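Local coordinates for protein cytolethal distending toxin subunit A (Haemophilus ducreyi, PDB 1SR4) that probably forms with CdtC the lectin-like unit required to deliver the genotoxic subunit CdtB into host cells, at residues A[68-72]-A[83-87]; A[64-68]-A[164-168]. One frame throughout, in Å; residues are numbered along the deposited sequence.

Contact 1: A[68-72]-A[83-87]; sequences GALLT and WAYPN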
# COMPACT_ATOMS: atom_id res chain seq x y z
N GLY A 68 -11.99 3.38 -16.62
CA GLY A 68 -12.87 2.94 -15.55
C GLY A 68 -13.44 1.54 -15.72
O GLY A 68 -14.13 1.03 -14.82
N ALA A 69 -13.16 0.91 -16.86
CA ALA A 69 -13.68 -0.43 -17.13
C ALA A 69 -12.96 -1.43 -16.25
O ALA A 69 -11.74 -1.36 -16.08
CB ALA A 69 -13.50 -0.77 -18.63
N LEU A 70 -13.72 -2.38 -15.71
CA LEU A 70 -13.19 -3.39 -14.79
C LEU A 70 -13.05 -4.77 -15.46
O LEU A 70 -13.97 -5.22 -16.14
CB LEU A 70 -14.14 -3.50 -13.59
CG LEU A 70 -14.62 -2.17 -12.98
CD1 LEU A 70 -15.83 -2.43 -12.05
CD2 LEU A 70 -13.48 -1.51 -12.24
N LEU A 71 -11.89 -5.42 -15.30
CA LEU A 71 -11.71 -6.74 -15.89
C LEU A 71 -12.80 -7.63 -15.27
O LEU A 71 -12.92 -7.71 -14.05
CB LEU A 71 -10.35 -7.32 -15.53
CG LEU A 71 -10.12 -8.69 -16.20
CD1 LEU A 71 -9.99 -8.53 -17.74
CD2 LEU A 71 -8.87 -9.34 -15.62
N THR A 72 -13.57 -8.31 -16.11
CA THR A 72 -14.65 -9.13 -15.57
C THR A 72 -15.04 -10.33 -16.41
O THR A 72 -14.81 -10.39 -17.63
CB THR A 72 -15.91 -8.26 -15.40
OG1 THR A 72 -16.96 -9.03 -14.84
CG2 THR A 72 -16.36 -7.71 -16.75
N TRP A 83 -13.73 -9.70 -20.32
CA TRP A 83 -13.89 -8.41 -20.96
C TRP A 83 -13.68 -7.36 -19.87
O TRP A 83 -13.35 -7.70 -18.74
CB TRP A 83 -15.32 -8.27 -21.51
CG TRP A 83 -15.63 -9.28 -22.57
CD1 TRP A 83 -16.02 -10.57 -22.40
CD2 TRP A 83 -15.46 -9.10 -23.98
NE1 TRP A 83 -16.11 -11.21 -23.62
CE2 TRP A 83 -15.77 -10.32 -24.60
CE3 TRP A 83 -15.08 -8.00 -24.78
CZ2 TRP A 83 -15.70 -10.50 -26.00
CZ3 TRP A 83 -15.02 -8.18 -26.16
CH2 TRP A 83 -15.32 -9.41 -26.76
N ALA A 84 -13.87 -6.09 -20.21
CA ALA A 84 -13.77 -5.03 -19.21
C ALA A 84 -14.96 -4.08 -19.38
O ALA A 84 -15.12 -3.44 -20.43
CB ALA A 84 -12.47 -4.29 -19.35
N TYR A 85 -15.80 -4.03 -18.34
CA TYR A 85 -16.99 -3.17 -18.30
C TYR A 85 -16.90 -2.27 -17.09
O TYR A 85 -16.47 -2.71 -16.02
CB TYR A 85 -18.27 -4.00 -18.08
CG TYR A 85 -18.84 -4.75 -19.25
CD1 TYR A 85 -20.04 -4.33 -19.85
CD2 TYR A 85 -18.25 -5.93 -19.71
CE1 TYR A 85 -20.64 -5.09 -20.86
CE2 TYR A 85 -18.83 -6.68 -20.71
CZ TYR A 85 -20.03 -6.26 -21.28
OH TYR A 85 -20.61 -7.03 -22.25
N PRO A 86 -17.28 -0.99 -17.24
CA PRO A 86 -17.22 -0.14 -16.06
C PRO A 86 -18.42 -0.53 -15.18
O PRO A 86 -19.41 -1.11 -15.66
CB PRO A 86 -17.38 1.27 -16.63
CG PRO A 86 -18.22 1.05 -17.86
CD PRO A 86 -17.60 -0.21 -18.45
N ASN A 87 -18.34 -0.24 -13.89
CA ASN A 87 -19.44 -0.55 -12.99
C ASN A 87 -20.78 0.02 -13.51
O ASN A 87 -21.82 -0.64 -13.46
CB ASN A 87 -19.19 0.07 -11.61
CG ASN A 87 -20.45 0.04 -10.73
OD1 ASN A 87 -20.88 -1.04 -10.31
ND2 ASN A 87 -21.06 1.21 -10.48
O HOH W 1 -16.14 1.25 -12.95

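Contact 2: A[64-68]-A[164-168]; sequences MGQNG and TYNPV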
# COMPACT_ATOMS: atom_id res chain seq x y z
N MET A 64 -8.90 -2.08 -12.73
CA MET A 64 -9.59 -1.02 -13.46
C MET A 64 -8.73 -0.38 -14.54
O MET A 64 -7.60 0.02 -14.27
CB MET A 64 -10.04 0.06 -12.46
CG MET A 64 -10.76 1.25 -13.11
SD MET A 64 -11.03 2.68 -12.00
CE MET A 64 -12.20 2.06 -10.79
N GLY A 65 -9.27 -0.27 -15.75
CA GLY A 65 -8.53 0.36 -16.82
C GLY A 65 -8.63 1.87 -16.67
O GLY A 65 -9.40 2.37 -15.83
N GLN A 66 -7.89 2.60 -17.48
CA GLN A 66 -7.87 4.06 -17.37
C GLN A 66 -9.21 4.71 -17.73
O GLN A 66 -9.44 5.89 -17.43
CB GLN A 66 -6.76 4.63 -18.24
CG GLN A 66 -5.38 4.16 -17.80
CD GLN A 66 -4.38 5.26 -17.91
OE1 GLN A 66 -4.24 6.08 -17.00
NE2 GLN A 66 -3.69 5.32 -19.05
N ASN A 67 -10.08 3.92 -18.34
CA ASN A 67 -11.40 4.38 -18.76
C ASN A 67 -12.46 3.94 -17.74
O ASN A 67 -13.66 4.11 -17.96
CB ASN A 67 -11.73 3.82 -20.15
CG ASN A 67 -11.81 2.30 -20.15
OD1 ASN A 67 -11.45 1.64 -19.17
ND2 ASN A 67 -12.25 1.73 -21.28
N GLY A 68 -11.99 3.38 -16.62
CA GLY A 68 -12.87 2.94 -15.55
C GLY A 68 -13.44 1.54 -15.72
O GLY A 68 -14.13 1.03 -14.82
N THR A 164 -3.88 -5.92 -22.73
CA THR A 164 -4.15 -4.70 -23.49
C THR A 164 -5.64 -4.48 -23.69
O THR A 164 -6.41 -5.43 -23.79
CB THR A 164 -3.48 -4.85 -24.88
OG1 THR A 164 -2.12 -5.25 -24.69
CG2 THR A 164 -3.54 -3.55 -25.68
N TYR A 165 -6.06 -3.21 -23.77
CA TYR A 165 -7.47 -2.90 -23.98
C TYR A 165 -7.62 -1.56 -24.66
O TYR A 165 -6.68 -0.76 -24.69
CB TYR A 165 -8.22 -2.87 -22.63
CG TYR A 165 -7.72 -1.78 -21.71
CD1 TYR A 165 -8.37 -0.53 -21.66
CD2 TYR A 165 -6.60 -1.98 -20.92
CE1 TYR A 165 -7.89 0.49 -20.83
CE2 TYR A 165 -6.10 -0.98 -20.09
CZ TYR A 165 -6.74 0.26 -20.05
OH TYR A 165 -6.21 1.25 -19.25
N ASN A 166 -8.80 -1.30 -25.22
CA ASN A 166 -9.06 -0.03 -25.87
C ASN A 166 -9.85 0.87 -24.91
O ASN A 166 -10.99 0.57 -24.59
CB ASN A 166 -9.89 -0.24 -27.14
CG ASN A 166 -11.15 -1.08 -26.89
OD1 ASN A 166 -11.09 -2.19 -26.34
ND2 ASN A 166 -12.30 -0.55 -27.30
N PRO A 167 -9.23 1.95 -24.43
CA PRO A 167 -9.90 2.89 -23.52
C PRO A 167 -11.18 3.40 -24.18
O PRO A 167 -12.25 3.39 -23.57
CB PRO A 167 -8.87 4.00 -23.36
CG PRO A 167 -7.57 3.26 -23.41
CD PRO A 167 -7.80 2.27 -24.56
N VAL A 168 -11.07 3.85 -25.44
CA VAL A 168 -12.22 4.37 -26.17
C VAL A 168 -13.02 3.23 -26.80
O VAL A 168 -12.47 2.33 -27.44
CB VAL A 168 -11.78 5.37 -27.28
CG1 VAL A 168 -12.97 5.76 -28.14
CG2 VAL A 168 -11.19 6.62 -26.64

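Contact 1: A[68-72]-A[83-87]
Thr-72 N donates a hydrogen bond to Trp-83 O at 2.7 Å, and Trp-83 N returns a bond to Thr-72 O that runs almost straight out from the carbonyl. Further along, Leu-70 and Tyr-85 form a second hydrogen-bonded pair with more distortion: Leu-70 N approaches Tyr-85 O at 2.8 Å but from above the carbonyl plane, and the return bond from Tyr-85 N is bent to 143°. Between the two pairs, Ala-84 CA rests 3.1 Å from Leu-70 O as a CA-H...O contact. This is the antiparallel hairpin of strands 69-73 and 82-86 in a ricin-type beta-trefoil subunit, and most of the second strand lies at the end of a region inferred to mediate binding to target cells. Leu-70 can be followed outward: CB lies 3.5 Å from Tyr-85 O, CG stays close to the same oxygen, and CD1 reaches Asn-87 N at 3.8 Å. CG, anti to the carbonyl carbon (chi1 -45°), keeps the apolar chain alongside the Leu-70 N to Tyr-85 O bond, while CD2 packs on Met-64. The methyl CG2 of Thr-72 meets Tyr-85 CD2 obliquely at 3.9 Å. Ala-84 pairs with Leu-71 at a non-hydrogen-bonded position, and its small CB also touches Ala-69 CB at 3.7 Å, diagonally across the ladder. Where the strands part, one water accepts from Asn-87 N and donates to Gly-68 O.

Contact 2: A[64-68]-A[164-168]
Tyr-165 reaches across with its phenol, and OH accepts a nearly straight bond (172°) from Gln-66 N at 2.8 Å. The ring is placed there by chi1 63°, which sets CG between the backbone N and the carbonyl carbon. Gly-65 CA comes within 3.5 Å of the same OH; a side chain on Gly-65 would collide with the ring, so glycine suits this place. Gln-66 CG also rests on the hydroxyl, at 3.4 Å. The second bond is from Asn-67 ND2 to Pro-167 O, 2.8 Å long, with the donor slightly tilted from the carbonyl plane. Residues 65-68 form a type I beta turn, closed by Gly-68 N on Gly-65 O, which joins strands 62-65 and 69-73 of the beta-trefoil; Gly-68 has the positive phi (85°) that glycine accommodates. Further out, both ends of the Asn-67 amide are engaged: OD1 accepts from Ala-69 N, while ND2 also bonds to Ser-174 OG. Tyr-165 OH also bonds to Thr-192 O, and the Gln-66 amide holds Tyr-194 OH and Asp-190. Asn-166 ND2 bonds to Val-168 O at 2.9 Å, bridging over Pro-167, while its OD1 accepts from Thr-175 N. Arg-23 of the CdtC chain bonds to Gln-66 O.

In the fold
Contacts 1 and 2 share Gly-68, the last residue of the turn between strands 62-65 and 69-73, and their centres lie about 8 Å apart. Contact 1 is the more buried: neighbouring strands close in sequence meet through a ladder of backbone bonds, with aliphatic chains and, on the face of Thr-72, the rings of Trp-83 and Tyr-85. Contact 2 is only partly buried and brings together segments 96 residues apart, relying chiefly on a phenol and an amide that each bond to backbone atoms. The CdtC chain touches both, through Asn-87 in contact 1 and chiefly through Gln-66 in contact 2. Ser-174 also bonds to both neighbourhoods, through Ala-84 and Asn-67.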